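Local atomic coordinates of septation protein imp2 (Schizosaccharomyces pombe, PDB entry 5C1F), a protein that is required for normal septation in fission yeast, helps disassemble the medial ring, and binds membrane phospholipids through the F-BAR domain described here. Residues I47-D50 against Y51-M55; H89-I92 against S93-L96; A243-R246 against I247-N250. One frame throughout, in Å; residues are numbered along the deposited sequence.

Contact 1 of 3, residues I47-D50 against Y51-M55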
ATOM      1  N   ILE A  47      -3.216   0.674   7.793  1.00 22.93           N
ATOM      2  CA  ILE A  47      -2.328  -0.016   6.866  1.00 30.40           C
ATOM      3  C   ILE A  47      -2.136   0.828   5.611  1.00 19.20           C
ATOM      4  O   ILE A  47      -1.014   1.012   5.140  1.00 21.94           O
ATOM      5  CB  ILE A  47      -2.873  -1.411   6.481  1.00 31.90           C
ATOM      6  CG1 ILE A  47      -2.835  -2.348   7.688  1.00 28.71           C
ATOM      7  CG2 ILE A  47      -2.073  -2.004   5.328  1.00 19.62           C
ATOM      8  CD1 ILE A  47      -3.448  -3.710   7.430  1.00 30.64           C
ATOM      9  N   GLU A  48      -3.238   1.356   5.088  1.00 18.65           N
ATOM     10  CA  GLU A  48      -3.187   2.179   3.886  1.00 20.49           C
ATOM     11  C   GLU A  48      -2.428   3.479   4.125  1.00 22.25           C
ATOM     12  O   GLU A  48      -1.668   3.933   3.270  1.00 25.57           O
ATOM     13  CB  GLU A  48      -4.600   2.487   3.389  1.00 17.70           C
ATOM     14  CG  GLU A  48      -4.643   3.066   1.981  1.00 26.05           C
ATOM     15  CD  GLU A  48      -4.362   2.020   0.912  1.00 22.72           C
ATOM     16  OE1 GLU A  48      -4.228   0.829   1.264  1.00 19.85           O
ATOM     17  OE2 GLU A  48      -4.280   2.385  -0.282  1.00 18.83           O
ATOM     18  N   GLU A  49      -2.636   4.073   5.295  1.00 24.46           N
ATOM     19  CA  GLU A  49      -1.991   5.334   5.637  1.00 29.15           C
ATOM     20  C   GLU A  49      -0.476   5.172   5.724  1.00 19.88           C
ATOM     21  O   GLU A  49       0.273   5.953   5.141  1.00 30.19           O
ATOM     22  CB  GLU A  49      -2.540   5.874   6.960  1.00 24.14           C
ATOM     23  CG  GLU A  49      -2.004   7.249   7.341  1.00 29.88           C
ATOM     24  CD  GLU A  49      -2.590   7.764   8.648  1.00 37.35           C
ATOM     25  OE1 GLU A  49      -3.444   7.070   9.236  1.00 43.44           O
ATOM     26  OE2 GLU A  49      -2.197   8.865   9.087  1.00 40.78           O
ATOM     27  N   ASP A  50      -0.041   4.153   6.459  1.00 20.34           N
ATOM     28  CA  ASP A  50       1.378   3.841   6.606  1.00 20.86           C
ATOM     29  C   ASP A  50       2.038   3.615   5.247  1.00 28.00           C
ATOM     30  O   ASP A  50       3.143   4.092   4.989  1.00 25.71           O
ATOM     31  CB  ASP A  50       1.559   2.607   7.492  1.00 27.35           C
ATOM     32  CG  ASP A  50       3.016   2.221   7.671  1.00 41.81           C
ATOM     33  OD1 ASP A  50       3.853   3.125   7.881  1.00 46.23           O
ATOM     34  OD2 ASP A  50       3.327   1.012   7.602  1.00 49.31           O
ATOM     35  N   TYR A  51       1.342   2.868   4.395  1.00 19.26           N
ATOM     36  CA  TYR A  51       1.744   2.617   3.017  1.00 18.56           C
ATOM     37  C   TYR A  51       1.941   3.940   2.270  1.00 23.34           C
ATOM     38  O   TYR A  51       2.984   4.175   1.654  1.00 20.12           O
ATOM     39  CB  TYR A  51       0.680   1.747   2.341  1.00 22.21           C
ATOM     40  CG  TYR A  51       0.995   1.210   0.961  1.00 20.60           C
ATOM     41  CD1 TYR A  51       2.149   0.477   0.713  1.00 23.71           C
ATOM     42  CD2 TYR A  51       0.095   1.381  -0.082  1.00 21.32           C
ATOM     43  CE1 TYR A  51       2.414  -0.034  -0.556  1.00 21.92           C
ATOM     44  CE2 TYR A  51       0.348   0.873  -1.345  1.00 21.34           C
ATOM     45  CZ  TYR A  51       1.505   0.168  -1.579  1.00 23.51           C
ATOM     46  OH  TYR A  51       1.748  -0.332  -2.842  1.00 21.91           O
ATOM     47  N   ALA A  52       0.939   4.808   2.354  1.00 19.82           N
ATOM     48  CA  ALA A  52       1.003   6.127   1.738  1.00 21.67           C
ATOM     49  C   ALA A  52       2.167   6.962   2.276  1.00 20.29           C
ATOM     50  O   ALA A  52       2.905   7.573   1.503  1.00 20.54           O
ATOM     51  CB  ALA A  52      -0.304   6.857   1.948  1.00 18.21           C
ATOM     52  N   LYS A  53       2.328   6.989   3.596  1.00 19.65           N
ATOM     53  CA  LYS A  53       3.382   7.792   4.214  1.00 20.62           C
ATOM     54  C   LYS A  53       4.769   7.347   3.764  1.00 36.63           C
ATOM     55  O   LYS A  53       5.612   8.176   3.415  1.00 32.72           O
ATOM     56  CB  LYS A  53       3.292   7.721   5.738  1.00 34.50           C
ATOM     57  CG  LYS A  53       2.104   8.445   6.344  1.00 39.68           C
ATOM     58  CD  LYS A  53       2.071   8.244   7.851  1.00 44.17           C
ATOM     59  CE  LYS A  53       0.946   9.030   8.499  1.00 50.81           C
ATOM     60  NZ  LYS A  53       0.923   8.831   9.975  1.00 52.56           N
ATOM     61  N   ARG A  54       5.004   6.040   3.777  1.00 20.37           N
ATOM     62  CA  ARG A  54       6.294   5.500   3.369  1.00 20.47           C
ATOM     63  C   ARG A  54       6.567   5.778   1.891  1.00 22.86           C
ATOM     64  O   ARG A  54       7.698   6.082   1.509  1.00 25.72           O
ATOM     65  CB  ARG A  54       6.363   3.997   3.648  1.00 20.56           C
ATOM     66  CG  ARG A  54       6.335   3.633   5.128  1.00 21.67           C
ATOM     67  CD  ARG A  54       6.721   2.178   5.348  1.00 22.08           C
ATOM     68  NE  ARG A  54       8.072   1.897   4.867  1.00 36.15           N
ATOM     69  CZ  ARG A  54       8.638   0.692   4.876  1.00 40.54           C
ATOM     70  NH1 ARG A  54       7.969  -0.355   5.341  1.00 38.59           N
ATOM     71  NH2 ARG A  54       9.873   0.533   4.417  1.00 41.93           N
ATOM     72  N   MET A  55       5.529   5.685   1.066  1.00 18.77           N
ATOM     73  CA  MET A  55       5.680   5.919  -0.364  1.00 18.12           C
ATOM     74  C   MET A  55       6.017   7.381  -0.644  1.00 32.48           C
ATOM     75  O   MET A  55       6.792   7.685  -1.556  1.00 18.25           O
ATOM     76  CB  MET A  55       4.413   5.512  -1.114  1.00 20.25           C
ATOM     77  CG  MET A  55       4.598   5.424  -2.618  1.00 26.38           C
ATOM     78  SD  MET A  55       3.136   4.782  -3.447  1.00 34.73           S
ATOM     79  CE  MET A  55       2.956   3.201  -2.629  1.00 45.41           C
TER
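E49 and K53 form the ionic part of this contact, one helical turn apart on helix 18-59. E49 OE2 meets K53 NZ at 3.2 Å, a salt bridge whose hydrogen bond is weak. Both chains are extended beyond CG and cross at a slant. E49 sets off with CG opposite its backbone N (chi1 -175°), while K53 leans back along the helix (chi1 -71°). The chains also touch through carbon: K53 CE lies 3.6 Å from E49 CG. The other oxygen of the carboxylate, E49 OE1, accepts from Q97 of helix 69-155, which probably helps fix its rotation.

D50 and R54 run side by side and point the same way. Their contact is not ionic, for D50 OD1 stands 3.7 Å from the aliphatic R54 CG and 5.3 Å from R54 NE. The guanidinium reaches past this carboxylate to E43 and D50 of the second subunit.

Backbone bonds make a regular alpha-helical ladder. Y51 N bonds to I47 O, A52 N to E48 O, and R54 N to D50 O at 3.0 Å. The bond from K53 N to E49 O is the shortest of the set, at 2.8 Å.

Y51 CB rests 3.3 Å from E48 O, a carbon-to-carbonyl approach. Within 51-55, M55 CE lies over one face of the Y51 ring, toward its rim.

The buried side of the turn faces two neighbours. E48, E49 and A52 touch helix 69-155, where H89 ND1 is hydrogen-bonded to E48 OE2 and the H89 ring meets that of Y51 edge-to-face. The Y51 ring stacks on Y51 of the second subunit. Its OH is hydrogen-bonded to E48 of that subunit, and E48 OE1 meets Y51 of the second subunit in return. This stretch of helix 18-59 thus lies in the dimer interface.

Contact 2 of 3, residues H89-I92 against S93-L96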
ATOM      1  N   HIS A  89      -2.950   7.318  -2.440  1.00 17.06           N
ATOM      2  CA  HIS A  89      -3.091   6.371  -1.340  1.00 26.30           C
ATOM      3  C   HIS A  89      -3.354   7.078  -0.006  1.00 17.44           C
ATOM      4  O   HIS A  89      -4.075   6.550   0.838  1.00 18.57           O
ATOM      5  CB  HIS A  89      -1.850   5.479  -1.242  1.00 20.19           C
ATOM      6  CG  HIS A  89      -1.825   4.376  -2.253  1.00 22.70           C
ATOM      7  ND1 HIS A  89      -2.569   3.222  -2.113  1.00 21.90           N
ATOM      8  CD2 HIS A  89      -1.155   4.248  -3.423  1.00 16.25           C
ATOM      9  CE1 HIS A  89      -2.354   2.434  -3.150  1.00 21.63           C
ATOM     10  NE2 HIS A  89      -1.502   3.034  -3.961  1.00 16.19           N
ATOM     11  N   LEU A  90      -2.794   8.271   0.178  1.00 17.91           N
ATOM     12  CA  LEU A  90      -3.058   9.038   1.396  1.00 21.36           C
ATOM     13  C   LEU A  90      -4.513   9.493   1.434  1.00 27.36           C
ATOM     14  O   LEU A  90      -5.170   9.409   2.475  1.00 24.35           O
ATOM     15  CB  LEU A  90      -2.128  10.249   1.505  1.00 24.68           C
ATOM     16  CG  LEU A  90      -2.244  11.039   2.814  1.00 26.92           C
ATOM     17  CD1 LEU A  90      -1.934  10.151   4.012  1.00 22.21           C
ATOM     18  CD2 LEU A  90      -1.339  12.259   2.807  1.00 28.88           C
ATOM     19  N   GLN A  91      -5.005   9.970   0.294  1.00 18.88           N
ATOM     20  CA  GLN A  91      -6.403  10.364   0.154  1.00 24.47           C
ATOM     21  C   GLN A  91      -7.329   9.161   0.375  1.00 23.85           C
ATOM     22  O   GLN A  91      -8.358   9.273   1.036  1.00 24.76           O
ATOM     23  CB  GLN A  91      -6.642  10.987  -1.229  1.00 19.47           C
ATOM     24  CG  GLN A  91      -8.104  11.249  -1.588  1.00 32.66           C
ATOM     25  CD  GLN A  91      -8.698  12.443  -0.859  1.00 41.09           C
ATOM     26  OE1 GLN A  91      -8.838  12.434   0.364  1.00 44.72           O
ATOM     27  NE2 GLN A  91      -9.059  13.476  -1.614  1.00 44.99           N
ATOM     28  N   ILE A  92      -6.946   8.009  -0.164  1.00 24.89           N
ATOM     29  CA  ILE A  92      -7.738   6.793  -0.011  1.00 24.50           C
ATOM     30  C   ILE A  92      -7.807   6.358   1.453  1.00 23.10           C
ATOM     31  O   ILE A  92      -8.871   5.979   1.945  1.00 21.06           O
ATOM     32  CB  ILE A  92      -7.174   5.638  -0.869  1.00 22.72           C
ATOM     33  CG1 ILE A  92      -7.296   5.976  -2.355  1.00 23.89           C
ATOM     34  CG2 ILE A  92      -7.920   4.339  -0.583  1.00 21.01           C
ATOM     35  CD1 ILE A  92      -8.729   6.146  -2.824  1.00 17.75           C
ATOM     36  N   SER A  93      -6.678   6.428   2.153  1.00 19.05           N
ATOM     37  CA  SER A  93      -6.647   6.047   3.562  1.00 18.32           C
ATOM     38  C   SER A  93      -7.529   6.977   4.390  1.00 24.43           C
ATOM     39  O   SER A  93      -8.164   6.544   5.352  1.00 22.92           O
ATOM     40  CB  SER A  93      -5.214   6.057   4.101  1.00 22.36           C
ATOM     41  OG  SER A  93      -4.723   7.376   4.249  1.00 22.33           O
ATOM     42  N   GLN A  94      -7.580   8.250   4.005  1.00 25.40           N
ATOM     43  CA  GLN A  94      -8.427   9.219   4.697  1.00 31.58           C
ATOM     44  C   GLN A  94      -9.906   8.911   4.473  1.00 23.26           C
ATOM     45  O   GLN A  94     -10.720   9.055   5.379  1.00 25.85           O
ATOM     46  CB  GLN A  94      -8.106  10.645   4.244  1.00 20.88           C
ATOM     47  CG  GLN A  94      -6.741  11.143   4.703  1.00 37.41           C
ATOM     48  CD  GLN A  94      -6.310  12.424   4.001  1.00 38.66           C
ATOM     49  OE1 GLN A  94      -6.946  12.868   3.043  1.00 37.90           O
ATOM     50  NE2 GLN A  94      -5.223  13.020   4.473  1.00 36.61           N
ATOM     51  N   LEU A  95     -10.251   8.489   3.262  1.00 20.04           N
ATOM     52  CA  LEU A  95     -11.625   8.109   2.959  1.00 21.98           C
ATOM     53  C   LEU A  95     -11.984   6.774   3.617  1.00 27.76           C
ATOM     54  O   LEU A  95     -13.128   6.566   4.032  1.00 27.25           O
ATOM     55  CB  LEU A  95     -11.842   8.039   1.446  1.00 26.87           C
ATOM     56  CG  LEU A  95     -11.704   9.372   0.695  1.00 29.33           C
ATOM     57  CD1 LEU A  95     -11.714   9.161  -0.815  1.00 27.49           C
ATOM     58  CD2 LEU A  95     -12.799  10.345   1.109  1.00 20.97           C
ATOM     59  N   LEU A  96     -11.009   5.874   3.720  1.00 25.51           N
ATOM     60  CA  LEU A  96     -11.229   4.607   4.412  1.00 18.62           C
ATOM     61  C   LEU A  96     -11.577   4.862   5.874  1.00 37.69           C
ATOM     62  O   LEU A  96     -12.370   4.132   6.472  1.00 29.06           O
ATOM     63  CB  LEU A  96      -9.997   3.704   4.313  1.00 18.25           C
ATOM     64  CG  LEU A  96      -9.758   2.973   2.990  1.00 22.24           C
ATOM     65  CD1 LEU A  96      -8.466   2.165   3.043  1.00 19.96           C
ATOM     66  CD2 LEU A  96     -10.936   2.075   2.639  1.00 17.79           C
TER
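S93 makes two bonds to the preceding turn of helix 69-155. Its backbone N donates to H89 O at 2.9 Å. Its hydroxyl turns back as well: S93 OG lies between the backbone N and the carbonyl carbon (chi1 72°) and donates to L90 O at 2.7 Å. It comes in well bent from the carbonyl direction, with a C=O...OG angle of 121°. L90 CD1 lies beside the same hydroxyl.

Q94 comes next. Its N also bonds to L90 O, at 3.1 Å, and approaches from the same face of the carbonyl plane as S93 OG. One oxygen thus serves two donors. The Q94 chain runs back over this carbonyl, with CG 3.2 Å from L90 O, and slants across the L90 side chain.

L95 N bonds to Q91 O at 3.0 Å. L95 CG lies close to the same oxygen, and the leucine reaches L232 of helix 162-252.

L96 closes the segment. L96 N bonds to I92 O at 2.8 Å, and L96 CG lies 4.2 Å from I92 CG2 in the one apolar side-chain contact between the two turns. L96 also packs on F229 and L232 of helix 162-252 and on A45 of helix 18-59.

The chemistry is that of a helix between two others. S93 is buried, facing E48 and E49 of helix 18-59, and its hydroxyl finds a partner on its own helix. A serine bonded in this way probably brings little polar demand to the interface between the helices of this F-BAR bundle.

Contact 3 of 3, residues A243-R246 against I247-N250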
ATOM      1  N   ALA A 243      -1.059   6.522 -13.316  1.00 16.48           N
ATOM      2  CA  ALA A 243       0.279   7.041 -13.050  1.00 18.35           C
ATOM      3  C   ALA A 243       1.342   6.192 -13.746  1.00 19.84           C
ATOM      4  O   ALA A 243       2.305   6.723 -14.305  1.00 20.49           O
ATOM      5  CB  ALA A 243       0.539   7.097 -11.551  1.00 15.27           C
ATOM      6  N   CYS A 244       1.158   4.875 -13.708  1.00 15.70           N
ATOM      7  CA  CYS A 244       2.067   3.954 -14.381  1.00 21.62           C
ATOM      8  C   CYS A 244       2.061   4.182 -15.881  1.00 22.23           C
ATOM      9  O   CYS A 244       3.104   4.129 -16.526  1.00 17.25           O
ATOM     10  CB  CYS A 244       1.691   2.504 -14.083  1.00 15.12           C
ATOM     11  SG  CYS A 244       2.018   2.014 -12.389  1.00 22.04           S
ATOM     12  N   GLU A 245       0.874   4.434 -16.424  1.00 25.25           N
ATOM     13  CA  GLU A 245       0.721   4.636 -17.855  1.00 22.14           C
ATOM     14  C   GLU A 245       1.464   5.893 -18.288  1.00 29.56           C
ATOM     15  O   GLU A 245       2.069   5.928 -19.359  1.00 33.31           O
ATOM     16  CB  GLU A 245      -0.757   4.729 -18.232  1.00 23.80           C
ATOM     17  CG  GLU A 245      -1.027   4.463 -19.704  1.00 41.21           C
ATOM     18  CD  GLU A 245      -0.770   3.018 -20.092  1.00 56.54           C
ATOM     19  OE1 GLU A 245      -1.418   2.119 -19.509  1.00 61.10           O
ATOM     20  OE2 GLU A 245       0.079   2.778 -20.976  1.00 61.45           O
ATOM     21  N   ARG A 246       1.432   6.921 -17.446  1.00 17.50           N
ATOM     22  CA  ARG A 246       2.135   8.162 -17.754  1.00 26.26           C
ATOM     23  C   ARG A 246       3.654   7.954 -17.737  1.00 30.89           C
ATOM     24  O   ARG A 246       4.374   8.563 -18.530  1.00 27.48           O
ATOM     25  CB  ARG A 246       1.723   9.273 -16.783  1.00 17.86           C
ATOM     26  CG  ARG A 246       0.285   9.753 -16.991  1.00 18.79           C
ATOM     27  CD  ARG A 246      -0.040  11.033 -16.215  1.00 19.19           C
ATOM     28  NE  ARG A 246      -0.005  10.846 -14.767  1.00 21.40           N
ATOM     29  CZ  ARG A 246      -1.043  10.457 -14.032  1.00 20.65           C
ATOM     30  NH1 ARG A 246      -2.210  10.201 -14.610  1.00 18.89           N
ATOM     31  NH2 ARG A 246      -0.912  10.317 -12.719  1.00 17.57           N
ATOM     32  N   ILE A 247       4.138   7.083 -16.854  1.00 16.32           N
ATOM     33  CA  ILE A 247       5.560   6.746 -16.834  1.00 19.98           C
ATOM     34  C   ILE A 247       5.947   6.069 -18.147  1.00 24.35           C
ATOM     35  O   ILE A 247       6.945   6.429 -18.773  1.00 23.18           O
ATOM     36  CB  ILE A 247       5.927   5.823 -15.653  1.00 15.14           C
ATOM     37  CG1 ILE A 247       5.650   6.522 -14.321  1.00 17.20           C
ATOM     38  CG2 ILE A 247       7.388   5.414 -15.736  1.00 14.91           C
ATOM     39  CD1 ILE A 247       5.816   5.633 -13.102  1.00 14.37           C
ATOM     40  N   ARG A 248       5.134   5.105 -18.572  1.00 19.53           N
ATOM     41  CA  ARG A 248       5.379   4.386 -19.819  1.00 17.16           C
ATOM     42  C   ARG A 248       5.339   5.302 -21.036  1.00 18.04           C
ATOM     43  O   ARG A 248       6.128   5.135 -21.958  1.00 31.17           O
ATOM     44  CB  ARG A 248       4.364   3.254 -19.994  1.00 18.68           C
ATOM     45  CG  ARG A 248       4.534   2.132 -18.993  1.00 16.95           C
ATOM     46  CD  ARG A 248       3.753   0.899 -19.405  1.00 22.99           C
ATOM     47  NE  ARG A 248       2.341   0.992 -19.061  1.00 22.35           N
ATOM     48  CZ  ARG A 248       1.834   0.603 -17.896  1.00 25.47           C
ATOM     49  NH1 ARG A 248       2.630   0.100 -16.960  1.00 18.73           N
ATOM     50  NH2 ARG A 248       0.532   0.715 -17.664  1.00 17.60           N
ATOM     51  N   LYS A 249       4.423   6.268 -21.037  1.00 20.69           N
ATOM     52  CA  LYS A 249       4.314   7.203 -22.157  1.00 24.01           C
ATOM     53  C   LYS A 249       5.569   8.056 -22.252  1.00 21.16           C
ATOM     54  O   LYS A 249       6.050   8.346 -23.342  1.00 24.98           O
ATOM     55  CB  LYS A 249       3.079   8.096 -22.018  1.00 27.92           C
ATOM     56  CG  LYS A 249       1.771   7.352 -22.180  1.00 36.69           C
ATOM     57  CD  LYS A 249       1.721   6.604 -23.502  1.00 45.84           C
ATOM     58  CE  LYS A 249       0.451   5.775 -23.614  1.00 50.84           C
ATOM     59  NZ  LYS A 249       0.402   5.011 -24.892  1.00 51.11           N
ATOM     60  N   ASN A 250       6.101   8.442 -21.097  1.00 19.51           N
ATOM     61  CA  ASN A 250       7.337   9.207 -21.049  1.00 22.43           C
ATOM     62  C   ASN A 250       8.528   8.378 -21.518  1.00 27.16           C
ATOM     63  O   ASN A 250       9.404   8.873 -22.231  1.00 29.65           O
ATOM     64  CB  ASN A 250       7.582   9.724 -19.635  1.00 21.47           C
ATOM     65  CG  ASN A 250       8.831  10.569 -19.534  1.00 25.35           C
ATOM     66  OD1 ASN A 250       9.885  10.092 -19.120  1.00 25.83           O
ATOM     67  ND2 ASN A 250       8.718  11.836 -19.918  1.00 25.81           N
TER
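I247 N to A243 O starts the backbone ladder here, at 3.2 Å. R248 N to C244 O and K249 N to E245 O continue it, and N250 N to R246 O ends it. The two segments are successive turns near the end of helix 162-252, with alpha-helical spacing throughout.

The main side-chain pair is E245 with R248, three residues on. R248 NH2 donates to E245 OE1 at 3.0 Å, and the bond is nearly straight (169°). The acceptor lies in the guanidinium plane, but the donor comes from above the carboxylate plane, and the two flat groups are turned 72° apart. A second bond, from R248 NE to E245 OE2, is weak at 3.5 Å. E245 bends at its second torsion (chi2 68°), which brings its carboxylate round to the arginine. C244 O lies 3.9 Å over the centre of the R248 guanidinium, and C244 CB is near R248 NH1.

R248 also bonds to T230 and S234 of the second subunit and packs on W227 there. Without the guanidinium, as with an alanine in place of R248, E245 would probably lose its salt-bridge mate and those two hydroxyls their arginine partner.

K249 CG comes 3.2 Å from E245 O. The lysine's charge is less closely engaged, since K249 NZ is 4.5 Å from E245 OE2. Within 243-246, A243 CA lies 3.5 Å above the plane of the R246 guanidinium, offset toward its rim, and R246 NE pairs with E81 of helix 69-155. N250 bonds to S74 of that helix.

This is an intrahelical i to i+3 salt bridge on a long bundle helix of the F-BAR dimer, whose arginine also crosses to the partner subunit.

Each contact joins successive turns of one helix, and together they sample the three long helices of the F-BAR bundle. Contacts 1 and 2 lie side by side, their centres 9 Å apart, and touch through E48, E49, Y51 and A52 against H89, L90 and S93. Contact 3 is farther out, with its centre 36 Å from that of the chain and no touch to the other two. Each is partly buried, with half its touching residues buried; contact 3 has two exposed residues, the others one each. Contacts 1 and 3 combine salt bridges with links to the second subunit. Contact 2 meets no other chain, and its distinctive features are a serine hydroxyl bond and an apolar pair.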